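Local coordinates for protein cycloalternan-forming enzyme (PDB 5F7U) that belongs to glycoside hydrolase family 31 and combines a TIM barrel with several beta-rich domains, including a family 6 carbohydrate-binding module, at residues Tyr297-Ser303 / Tyr319-Leu323; Gly985-Met991 / Pro1032-Ala1037; Tyr477-Tyr483 / Asn511-Trp517; Asn64-Ala68 / Trp79-Leu83. The protein carries 1 engineered substitution. One frame throughout, in Å; residues are numbered along the deposited sequence.

How the contacts relate
The four contacts lie in different parts of one long chain, and none touches another. Contact 4 comes first, in a hairpin of the N-terminal domain. Contact 1 follows in the galactose mutarotase-like region, contact 3 among the helices of the TIM-barrel region, and contact 2 in the carbohydrate-binding module. Contacts 1 and 3 come closest, about 18 Å between nearest atoms. Contacts 2 and 4 are farthest apart, about 85 Å between centres and on opposite sides of the chain's centre. Bound alpha-D-glucopyranose lies about 13 Å from the W517 side chain of contact 3 and about 11 Å from that of W79 in contact 4.

Contact 1: residues Tyr297-Ser303 / Tyr319-Leu323; sequences YGMYVNS and YSFVL
M299 reaches across from strand 297-301 to the rings of Y319 and F321. Its CB points toward strand 319-323, and CG follows anti to the backbone N (chi1 -179°). CB and CG carry the chain forward; the contacts are made by SD and CE. SD arrives at the edge of the F321 ring, 4.0 Å from F321 CD2, in a Met-aromatic contact. A bend at chi3 (-70°) turns CE away from F321 and toward Y319. There CE meets the edge of the phenol, 3.4 Å from Y319 OH. SD also lies at the edge of the Y319 ring, so one thioether serves two aromatic rings.

V301 takes a different route. Its CG2 sits over the centre of one F321 face, 3.8 Å from the ring centroid, a CH-pi contact. F321 therefore has a methyl on a face and a sulfur at an edge. The other branch, V301 CG1, packs 3.9 Å from L323 CD2. S303 CB closes the row against L323 CD1 at 3.7 Å.

At the far end Y297 and Y319 come from opposite directions. Y297 OH and Y319 OH are 3.0 Å apart. Each has a hydrogen bond to another residue, Y297 OH with E248 and Y319 OH with T216.

The axes of 297-301 and 319-323 come within 10.2 Å, with directions 17° apart. The contacts between the two strands are made by side chains. This is face-to-face packing of two beta layers, as in galactose mutarotase-like sandwiches. Strand 297-301 pairs with strands 287-293 and 333-338, while strand 318-327 pairs with 235-243 and 307-311.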
# COMPACT_ATOMS: atom_id res chain seq x y z
N TYR A 297 -17.68 3.73 -5.10
CA TYR A 297 -17.16 3.96 -6.44
C TYR A 297 -15.70 4.39 -6.33
O TYR A 297 -15.26 4.86 -5.28
CB TYR A 297 -18.01 5.00 -7.22
CG TYR A 297 -17.84 6.40 -6.64
CD1 TYR A 297 -18.62 6.81 -5.56
CD2 TYR A 297 -16.87 7.26 -7.14
CE1 TYR A 297 -18.44 8.06 -4.98
CE2 TYR A 297 -16.67 8.53 -6.57
CZ TYR A 297 -17.48 8.91 -5.50
OH TYR A 297 -17.29 10.13 -4.93
N GLY A 298 -14.98 4.22 -7.43
CA GLY A 298 -13.67 4.81 -7.61
C GLY A 298 -13.70 5.81 -8.74
O GLY A 298 -14.59 5.76 -9.60
N MET A 299 -12.74 6.74 -8.74
CA MET A 299 -12.61 7.68 -9.86
C MET A 299 -11.15 7.70 -10.25
O MET A 299 -10.30 7.88 -9.40
CB MET A 299 -13.04 9.10 -9.46
CG MET A 299 -12.95 10.12 -10.61
SD MET A 299 -13.69 11.73 -10.21
CE MET A 299 -15.43 11.30 -10.17
N TYR A 300 -10.89 7.53 -11.54
CA TYR A 300 -9.53 7.51 -12.08
C TYR A 300 -9.44 8.54 -13.19
O TYR A 300 -10.17 8.44 -14.17
CB TYR A 300 -9.16 6.11 -12.58
CG TYR A 300 -7.83 6.07 -13.34
CD1 TYR A 300 -6.68 6.63 -12.78
CD2 TYR A 300 -7.75 5.49 -14.62
CE1 TYR A 300 -5.47 6.60 -13.47
CE2 TYR A 300 -6.54 5.45 -15.31
CZ TYR A 300 -5.41 6.02 -14.72
OH TYR A 300 -4.21 5.99 -15.38
N VAL A 301 -8.56 9.53 -13.03
CA VAL A 301 -8.35 10.52 -14.10
C VAL A 301 -7.14 10.01 -14.87
O VAL A 301 -6.02 9.97 -14.33
CB VAL A 301 -8.14 11.96 -13.56
CG1 VAL A 301 -7.82 12.96 -14.68
CG2 VAL A 301 -9.39 12.42 -12.82
N ASN A 302 -7.38 9.62 -16.12
CA ASN A 302 -6.39 8.95 -16.95
C ASN A 302 -5.49 9.96 -17.64
O ASN A 302 -5.75 10.36 -18.79
CB ASN A 302 -7.08 8.04 -17.98
CG ASN A 302 -6.08 7.28 -18.85
OD1 ASN A 302 -4.93 7.08 -18.45
ND2 ASN A 302 -6.51 6.88 -20.04
N SER A 303 -4.47 10.41 -16.92
CA SER A 303 -3.47 11.34 -17.47
C SER A 303 -2.26 11.34 -16.57
O SER A 303 -2.39 11.26 -15.35
CB SER A 303 -4.03 12.77 -17.47
OG SER A 303 -3.07 13.66 -18.06
N TYR A 319 -16.52 18.17 -4.32
CA TYR A 319 -15.14 17.78 -4.69
C TYR A 319 -14.86 18.00 -6.16
O TYR A 319 -15.76 17.95 -6.99
CB TYR A 319 -14.74 16.37 -4.22
CG TYR A 319 -15.30 15.22 -5.03
CD1 TYR A 319 -14.63 14.74 -6.18
CD2 TYR A 319 -16.49 14.59 -4.64
CE1 TYR A 319 -15.15 13.66 -6.91
CE2 TYR A 319 -17.01 13.50 -5.36
CZ TYR A 319 -16.33 13.03 -6.48
OH TYR A 319 -16.86 11.98 -7.19
N SER A 320 -13.59 18.26 -6.48
CA SER A 320 -13.24 18.68 -7.83
C SER A 320 -11.91 18.09 -8.21
O SER A 320 -11.09 17.81 -7.33
CB SER A 320 -13.12 20.20 -7.90
OG SER A 320 -14.27 20.85 -7.36
N PHE A 321 -11.70 17.89 -9.51
CA PHE A 321 -10.34 17.71 -9.99
C PHE A 321 -10.00 18.81 -10.97
O PHE A 321 -10.85 19.28 -11.70
CB PHE A 321 -10.04 16.31 -10.54
CG PHE A 321 -10.84 15.92 -11.76
CD1 PHE A 321 -10.51 16.43 -13.03
CD2 PHE A 321 -11.90 15.01 -11.66
CE1 PHE A 321 -11.24 16.05 -14.15
CE2 PHE A 321 -12.62 14.61 -12.78
CZ PHE A 321 -12.30 15.15 -14.03
N VAL A 322 -8.74 19.23 -10.93
CA VAL A 322 -8.24 20.21 -11.89
C VAL A 322 -7.02 19.55 -12.49
O VAL A 322 -6.06 19.23 -11.77
CB VAL A 322 -7.88 21.56 -11.23
CG1 VAL A 322 -7.38 22.54 -12.29
CG2 VAL A 322 -9.09 22.14 -10.53
N LEU A 323 -7.08 19.29 -13.79
CA LEU A 323 -6.04 18.54 -14.49
C LEU A 323 -5.29 19.46 -15.43
O LEU A 323 -5.92 20.16 -16.23
CB LEU A 323 -6.68 17.39 -15.30
CG LEU A 323 -5.73 16.59 -16.22
CD1 LEU A 323 -4.67 15.80 -15.47
CD2 LEU A 323 -6.52 15.65 -17.12

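Contact 2: residues Gly985-Met991 / Pro1032-Ala1037; sequences GASDYTM and PVTLQA
S987 pairs with L1035, and Y989 with V1033, through four backbone hydrogen bonds. Both are hydrogen-bonded pairs of an antiparallel arrangement. The shortest bond runs from Y989 N to V1033 O, 2.8 Å. Between them D988 and T1034 form a non-hydrogen-bonded pair, where D988 CA-H points at V1033 O (CA to O 3.3 Å).

One side-chain hydrogen bond crosses on the exposed face. T1034 OG1 donates to D988 OD1 at 2.7 Å. It meets the carboxylate from above, 47° out of its plane.

The strands, 987-996 and 1027-1035, belong to the family 6 carbohydrate-binding module, a beta-sandwich. Strand 1054-1062 flanks 987-996 on its other edge.

The apolar contacts lie on the other face, with Y989, V1033 and L1035. The side chains of Y989 and L1035 run roughly perpendicular, and Y989 CD2 is 3.7 Å from L1035 CD1. M991 bends at chi3 (66°), which brings its CE to 3.8 Å from V1033 CG1. V1033 and L1035 also touch I1008 of strand 1002-1008, in the second sheet.

Within segment 985-991, Y989 OH donates to G985 O at 2.6 Å, in the carbonyl plane and on a lone pair.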
# COMPACT_ATOMS: atom_id res chain seq x y z
N GLY A 985 -27.55 -18.20 14.86
CA GLY A 985 -28.64 -17.23 14.91
C GLY A 985 -29.45 -17.26 16.20
O GLY A 985 -29.23 -18.10 17.09
N ALA A 986 -30.39 -16.33 16.29
CA ALA A 986 -31.21 -16.18 17.50
C ALA A 986 -31.98 -17.48 17.77
O ALA A 986 -32.66 -17.99 16.89
CB ALA A 986 -32.15 -15.02 17.33
N SER A 987 -31.83 -18.00 18.98
CA SER A 987 -32.38 -19.32 19.31
C SER A 987 -32.17 -19.58 20.78
O SER A 987 -31.33 -18.93 21.43
CB SER A 987 -31.62 -20.43 18.56
OG SER A 987 -32.23 -21.69 18.72
N ASP A 988 -32.89 -20.57 21.30
CA ASP A 988 -32.49 -21.19 22.56
C ASP A 988 -31.24 -22.02 22.34
O ASP A 988 -31.09 -22.60 21.27
CB ASP A 988 -33.61 -22.06 23.12
CG ASP A 988 -34.72 -21.24 23.78
OD1 ASP A 988 -34.70 -19.98 23.73
OD2 ASP A 988 -35.62 -21.87 24.35
N TYR A 989 -30.36 -22.06 23.35
CA TYR A 989 -29.14 -22.88 23.32
C TYR A 989 -28.94 -23.50 24.69
O TYR A 989 -29.64 -23.15 25.66
CB TYR A 989 -27.91 -22.01 22.99
CG TYR A 989 -27.90 -21.54 21.55
CD1 TYR A 989 -27.33 -22.33 20.54
CD2 TYR A 989 -28.43 -20.28 21.21
CE1 TYR A 989 -27.31 -21.89 19.23
CE2 TYR A 989 -28.42 -19.84 19.89
CZ TYR A 989 -27.87 -20.66 18.90
OH TYR A 989 -27.85 -20.27 17.58
N THR A 990 -28.03 -24.47 24.75
CA THR A 990 -27.54 -24.99 26.02
C THR A 990 -26.19 -24.38 26.31
O THR A 990 -25.27 -24.46 25.49
CB THR A 990 -27.42 -26.51 25.99
OG1 THR A 990 -28.68 -27.08 25.62
CG2 THR A 990 -27.01 -27.03 27.36
N MET A 991 -26.06 -23.75 27.47
CA MET A 991 -24.76 -23.27 27.93
C MET A 991 -24.16 -24.28 28.93
O MET A 991 -24.73 -24.51 30.00
CB MET A 991 -24.91 -21.88 28.56
CG MET A 991 -23.61 -21.33 29.13
SD MET A 991 -23.77 -19.64 29.74
CE MET A 991 -24.90 -19.85 31.13
N PRO A 1032 -30.09 -23.77 30.35
CA PRO A 1032 -30.85 -23.27 29.20
C PRO A 1032 -30.75 -21.75 29.10
O PRO A 1032 -30.97 -21.03 30.10
CB PRO A 1032 -32.30 -23.71 29.48
CG PRO A 1032 -32.37 -23.90 30.96
CD PRO A 1032 -30.98 -24.17 31.48
N VAL A 1033 -30.37 -21.26 27.90
CA VAL A 1033 -30.23 -19.83 27.64
C VAL A 1033 -30.91 -19.49 26.32
O VAL A 1033 -31.11 -20.38 25.47
CB VAL A 1033 -28.74 -19.34 27.62
CG1 VAL A 1033 -28.04 -19.61 28.96
CG2 VAL A 1033 -27.96 -19.95 26.46
N THR A 1034 -31.27 -18.22 26.16
CA THR A 1034 -31.84 -17.74 24.90
C THR A 1034 -30.88 -16.68 24.40
O THR A 1034 -30.60 -15.69 25.11
CB THR A 1034 -33.25 -17.16 25.12
OG1 THR A 1034 -34.11 -18.18 25.61
CG2 THR A 1034 -33.82 -16.62 23.82
N LEU A 1035 -30.32 -16.91 23.21
CA LEU A 1035 -29.34 -16.00 22.63
C LEU A 1035 -29.87 -15.31 21.40
O LEU A 1035 -30.61 -15.91 20.60
CB LEU A 1035 -28.04 -16.73 22.29
CG LEU A 1035 -27.34 -17.39 23.48
CD1 LEU A 1035 -26.06 -18.02 22.95
CD2 LEU A 1035 -27.02 -16.40 24.60
N GLN A 1036 -29.50 -14.05 21.25
CA GLN A 1036 -29.89 -13.31 20.06
C GLN A 1036 -28.73 -13.15 19.09
O GLN A 1036 -27.62 -13.62 19.36
CB GLN A 1036 -30.50 -11.95 20.44
CG GLN A 1036 -29.74 -11.20 21.50
CD GLN A 1036 -30.51 -10.05 22.08
OE1 GLN A 1036 -31.71 -10.16 22.40
NE2 GLN A 1036 -29.84 -8.93 22.24
N ALA A 1037 -29.00 -12.51 17.95
CA ALA A 1037 -27.92 -12.08 17.03
C ALA A 1037 -26.96 -11.07 17.67
O ALA A 1037 -27.34 -10.26 18.53
CB ALA A 1037 -28.53 -11.49 15.77

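Contact 3: residues Tyr477-Tyr483 / Asn511-Trp517; sequences YMISQGY and NKDAVDW
Chi1 near 180° in both Y477 (-177°) and W517 (170°) swings their rings away from their own backbone N and across the gap between two helices. Y483 turns CG beside its backbone N instead (chi1 -73°), and its ring enters between the same helices. The three rings form an aromatic cluster in the TIM-barrel domain. Helices 469-481 and 512-520 both fall between the third and fourth barrel strands in the chain.

Y477 and W517 make a T-shaped (edge-to-face) pair, the edge of Y477 on a face of W517. The Y477 centroid is 4.9 Å from that of the five-membered ring of W517. Y477 CE2 comes 3.6 Å from W517 CD1. M478 packs at the six-membered end of the indole, its CG 3.8 Å from W517 CZ3, and its sulfur lies at the ring edge. W517 NE1 is hydrogen-bonded to G422 O.

The Y483 ring is sandwiched between Q481 CB and A514 CA, which restricts its tilt. A514 CA is 3.7 Å from the Y483 ring centroid. Y483 CD2 also touches W517 CE3, but the two rings are displaced and do not stack squarely.

Helix ends meet here too. G482, with positive phi, closes a Schellman motif. N511 is the N-cap of the second helix, its OD1 accepting from A514 N at 3.2 Å. N511 ND2 donates to two waters, at 2.9 and 3.0 Å. The first donates to Q481 O; the second lies 2.7 Å from G482 O.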
# COMPACT_ATOMS: atom_id res chain seq x y z
N TYR A 477 29.27 9.46 -24.96
CA TYR A 477 28.46 8.54 -25.76
C TYR A 477 26.96 8.80 -25.61
O TYR A 477 26.23 8.90 -26.61
CB TYR A 477 28.79 7.08 -25.41
CG TYR A 477 28.03 6.06 -26.25
CD1 TYR A 477 28.32 5.90 -27.62
CD2 TYR A 477 27.03 5.27 -25.68
CE1 TYR A 477 27.63 4.97 -28.38
CE2 TYR A 477 26.33 4.34 -26.45
CZ TYR A 477 26.63 4.19 -27.80
OH TYR A 477 25.96 3.28 -28.57
N MET A 478 26.52 8.91 -24.36
CA MET A 478 25.12 9.14 -24.03
C MET A 478 24.58 10.39 -24.73
O MET A 478 23.51 10.35 -25.33
CB MET A 478 24.98 9.26 -22.51
CG MET A 478 23.56 9.31 -22.00
SD MET A 478 23.67 9.44 -20.21
CE MET A 478 21.93 9.48 -19.80
N ILE A 479 25.33 11.49 -24.65
CA ILE A 479 24.95 12.74 -25.31
C ILE A 479 24.92 12.60 -26.84
O ILE A 479 23.91 12.95 -27.45
CB ILE A 479 25.86 13.91 -24.85
CG1 ILE A 479 25.67 14.14 -23.34
CG2 ILE A 479 25.55 15.18 -25.63
CD1 ILE A 479 26.73 15.02 -22.71
N SER A 480 25.99 12.06 -27.43
CA SER A 480 26.08 11.92 -28.90
C SER A 480 24.96 11.04 -29.49
O SER A 480 24.53 11.27 -30.62
CB SER A 480 27.46 11.42 -29.33
OG SER A 480 27.59 10.02 -29.10
N GLN A 481 24.49 10.05 -28.72
CA GLN A 481 23.44 9.14 -29.16
C GLN A 481 22.03 9.68 -28.97
O GLN A 481 21.07 9.10 -29.48
CB GLN A 481 23.56 7.78 -28.46
CG GLN A 481 24.79 6.98 -28.87
CD GLN A 481 24.96 6.91 -30.38
OE1 GLN A 481 24.20 6.22 -31.05
NE2 GLN A 481 25.95 7.63 -30.92
N GLY A 482 21.90 10.77 -28.22
CA GLY A 482 20.60 11.32 -27.85
C GLY A 482 19.90 10.41 -26.86
O GLY A 482 18.68 10.29 -26.91
N TYR A 483 20.67 9.78 -25.97
CA TYR A 483 20.12 8.84 -24.99
C TYR A 483 19.65 9.54 -23.71
O TYR A 483 18.94 8.95 -22.89
CB TYR A 483 21.12 7.75 -24.65
CG TYR A 483 21.34 6.70 -25.73
CD1 TYR A 483 20.47 6.57 -26.82
CD2 TYR A 483 22.40 5.79 -25.62
CE1 TYR A 483 20.66 5.59 -27.79
CE2 TYR A 483 22.61 4.80 -26.58
CZ TYR A 483 21.74 4.71 -27.66
OH TYR A 483 21.94 3.73 -28.61
N ASN A 511 13.15 5.92 -24.52
CA ASN A 511 13.94 5.67 -25.71
C ASN A 511 14.46 4.23 -25.62
O ASN A 511 15.35 3.95 -24.84
CB ASN A 511 15.08 6.71 -25.76
CG ASN A 511 16.01 6.56 -26.95
OD1 ASN A 511 16.15 5.49 -27.53
ND2 ASN A 511 16.70 7.65 -27.29
N LYS A 512 13.87 3.32 -26.41
CA LYS A 512 14.20 1.89 -26.31
C LYS A 512 15.70 1.61 -26.50
O LYS A 512 16.27 0.81 -25.76
CB LYS A 512 13.34 1.05 -27.27
CG LYS A 512 13.43 -0.46 -27.05
CD LYS A 512 12.88 -1.20 -28.27
CE LYS A 512 13.24 -2.69 -28.24
NZ LYS A 512 12.42 -3.42 -29.25
N ASP A 513 16.33 2.28 -27.47
CA ASP A 513 17.77 2.16 -27.69
C ASP A 513 18.60 2.63 -26.46
O ASP A 513 19.58 1.99 -26.10
CB ASP A 513 18.23 2.93 -28.94
CG ASP A 513 17.64 2.38 -30.25
OD1 ASP A 513 17.22 1.21 -30.33
OD2 ASP A 513 17.62 3.16 -31.22
N ALA A 514 18.17 3.72 -25.82
CA ALA A 514 18.84 4.23 -24.61
C ALA A 514 18.76 3.22 -23.47
O ALA A 514 19.74 2.99 -22.76
CB ALA A 514 18.22 5.56 -24.17
N VAL A 515 17.56 2.66 -23.30
CA VAL A 515 17.31 1.64 -22.26
C VAL A 515 18.17 0.42 -22.51
O VAL A 515 18.82 -0.08 -21.59
CB VAL A 515 15.81 1.27 -22.21
CG1 VAL A 515 15.54 0.16 -21.19
CG2 VAL A 515 15.00 2.53 -21.88
N ASP A 516 18.18 -0.06 -23.76
CA ASP A 516 19.01 -1.21 -24.13
C ASP A 516 20.49 -0.97 -23.80
O ASP A 516 21.14 -1.85 -23.25
CB ASP A 516 18.83 -1.59 -25.61
CG ASP A 516 17.45 -2.23 -25.89
OD1 ASP A 516 16.79 -2.74 -24.94
OD2 ASP A 516 17.03 -2.23 -27.06
N TRP A 517 20.99 0.23 -24.10
CA TRP A 517 22.37 0.60 -23.77
C TRP A 517 22.59 0.61 -22.27
O TRP A 517 23.48 -0.05 -21.77
CB TRP A 517 22.75 1.95 -24.36
CG TRP A 517 24.05 2.42 -23.83
CD1 TRP A 517 25.28 1.84 -24.03
CD2 TRP A 517 24.27 3.55 -22.97
NE1 TRP A 517 26.25 2.54 -23.35
CE2 TRP A 517 25.66 3.59 -22.69
CE3 TRP A 517 23.43 4.53 -22.40
CZ2 TRP A 517 26.24 4.59 -21.88
CZ3 TRP A 517 24.01 5.52 -21.58
CH2 TRP A 517 25.40 5.55 -21.34
O HOH W 1 18.40 7.96 -29.58
O HOH W 2 16.10 10.27 -25.98

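Contact 4: residues Asn64-Ala68 / Trp79-Leu83; sequences NVTAA and WKADL
V65 and A67 point their side chains at strand 79-83, where W79, A81 and L83 receive them. V65 uses both branches. With chi1 at 168°, V65 CG1 lies opposite the backbone N, which places it 3.4 Å from D82 O and against the A81 methyl. CG2 points instead to the end of L83. The side chains of V65 and L83 are nearly perpendicular, and the methyls V65 CG2 and L83 CD2 are 4.1 Å apart.

A67 CB sits between two neighbours. It is 3.9 Å from W79 CB and 4.0 Å from A81 CB. The W79 ring approaches A68 obliquely, with W79 CE3 3.7 Å from A68 C. W79 NE1 is hydrogen-bonded to T42 OG1 of strand 36-43.

A68 and K80 make the one beta bridge here, an antiparallel hydrogen-bonded pair. A68 N donates to K80 O at 2.8 Å. K80 N returns a bond to A68 O. The K80 chain then leads away, and K80 NZ is hydrogen-bonded to N39 OD1.

Beyond this pair the backbones part. One water fills the next step, donating to T66 O and accepting from D82 N, 2.9 Å from each. V65 and A67 make backbone hydrogen bonds to V53 and V51 of strand 49-57.

The arrangement is a beta hairpin of strands 60-73 and 76-84. It lies in an N-terminal domain of the E-set clan. N75 in its turn and N76 at the start of the second strand help line a glycan pocket.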
# COMPACT_ATOMS: atom_id res chain seq x y z
N ASN A 64 7.84 49.75 -24.62
CA ASN A 64 8.70 48.97 -23.72
C ASN A 64 8.26 49.15 -22.28
O ASN A 64 7.84 50.25 -21.91
CB ASN A 64 10.16 49.43 -23.80
CG ASN A 64 10.83 49.16 -25.13
OD1 ASN A 64 10.33 48.40 -25.96
ND2 ASN A 64 11.98 49.77 -25.33
N VAL A 65 8.39 48.10 -21.49
CA VAL A 65 8.14 48.18 -20.05
C VAL A 65 9.50 48.26 -19.37
O VAL A 65 10.39 47.45 -19.65
CB VAL A 65 7.30 46.96 -19.56
CG1 VAL A 65 7.28 46.87 -18.04
CG2 VAL A 65 5.88 47.05 -20.09
N THR A 66 9.67 49.26 -18.52
CA THR A 66 10.93 49.45 -17.81
C THR A 66 10.81 48.65 -16.52
O THR A 66 9.81 48.78 -15.81
CB THR A 66 11.17 50.96 -17.54
OG1 THR A 66 11.35 51.64 -18.79
CG2 THR A 66 12.41 51.19 -16.71
N ALA A 67 11.81 47.83 -16.20
CA ALA A 67 11.78 47.06 -14.95
C ALA A 67 12.24 47.90 -13.76
O ALA A 67 13.00 48.85 -13.92
CB ALA A 67 12.59 45.79 -15.06
N ALA A 68 11.76 47.52 -12.58
CA ALA A 68 12.05 48.19 -11.32
C ALA A 68 13.03 47.34 -10.51
O ALA A 68 12.89 46.11 -10.48
CB ALA A 68 10.74 48.32 -10.54
N TRP A 79 15.11 42.22 -10.64
CA TRP A 79 14.24 43.28 -11.14
C TRP A 79 12.84 42.72 -11.41
O TRP A 79 12.70 41.53 -11.73
CB TRP A 79 14.78 43.80 -12.49
CG TRP A 79 16.24 44.18 -12.53
CD1 TRP A 79 17.31 43.34 -12.65
CD2 TRP A 79 16.78 45.51 -12.52
NE1 TRP A 79 18.48 44.06 -12.68
CE2 TRP A 79 18.19 45.39 -12.60
CE3 TRP A 79 16.20 46.80 -12.43
CZ2 TRP A 79 19.05 46.51 -12.60
CZ3 TRP A 79 17.06 47.92 -12.42
CH2 TRP A 79 18.47 47.76 -12.52
N LYS A 80 11.82 43.58 -11.28
CA LYS A 80 10.44 43.22 -11.61
C LYS A 80 9.91 44.12 -12.71
O LYS A 80 9.95 45.35 -12.59
CB LYS A 80 9.51 43.33 -10.39
CG LYS A 80 9.67 42.19 -9.41
CD LYS A 80 8.64 42.30 -8.29
CE LYS A 80 8.77 41.13 -7.31
NZ LYS A 80 8.29 39.83 -7.86
N ALA A 81 9.42 43.48 -13.78
CA ALA A 81 8.75 44.19 -14.87
C ALA A 81 7.27 43.83 -14.83
O ALA A 81 6.92 42.64 -14.82
CB ALA A 81 9.36 43.80 -16.20
N ASP A 82 6.41 44.86 -14.81
CA ASP A 82 4.96 44.66 -14.70
C ASP A 82 4.31 44.86 -16.06
O ASP A 82 4.31 45.97 -16.58
CB ASP A 82 4.37 45.63 -13.67
CG ASP A 82 2.90 45.38 -13.38
OD1 ASP A 82 2.30 44.43 -13.93
OD2 ASP A 82 2.33 46.14 -12.57
N LEU A 83 3.77 43.79 -16.65
CA LEU A 83 3.13 43.86 -17.95
C LEU A 83 1.66 44.27 -17.89
O LEU A 83 1.04 44.56 -18.92
CB LEU A 83 3.25 42.51 -18.69
CG LEU A 83 4.65 42.02 -19.09
CD1 LEU A 83 4.52 40.68 -19.79
CD2 LEU A 83 5.37 43.02 -19.99
O HOH W 3 7.53 47.48 -14.59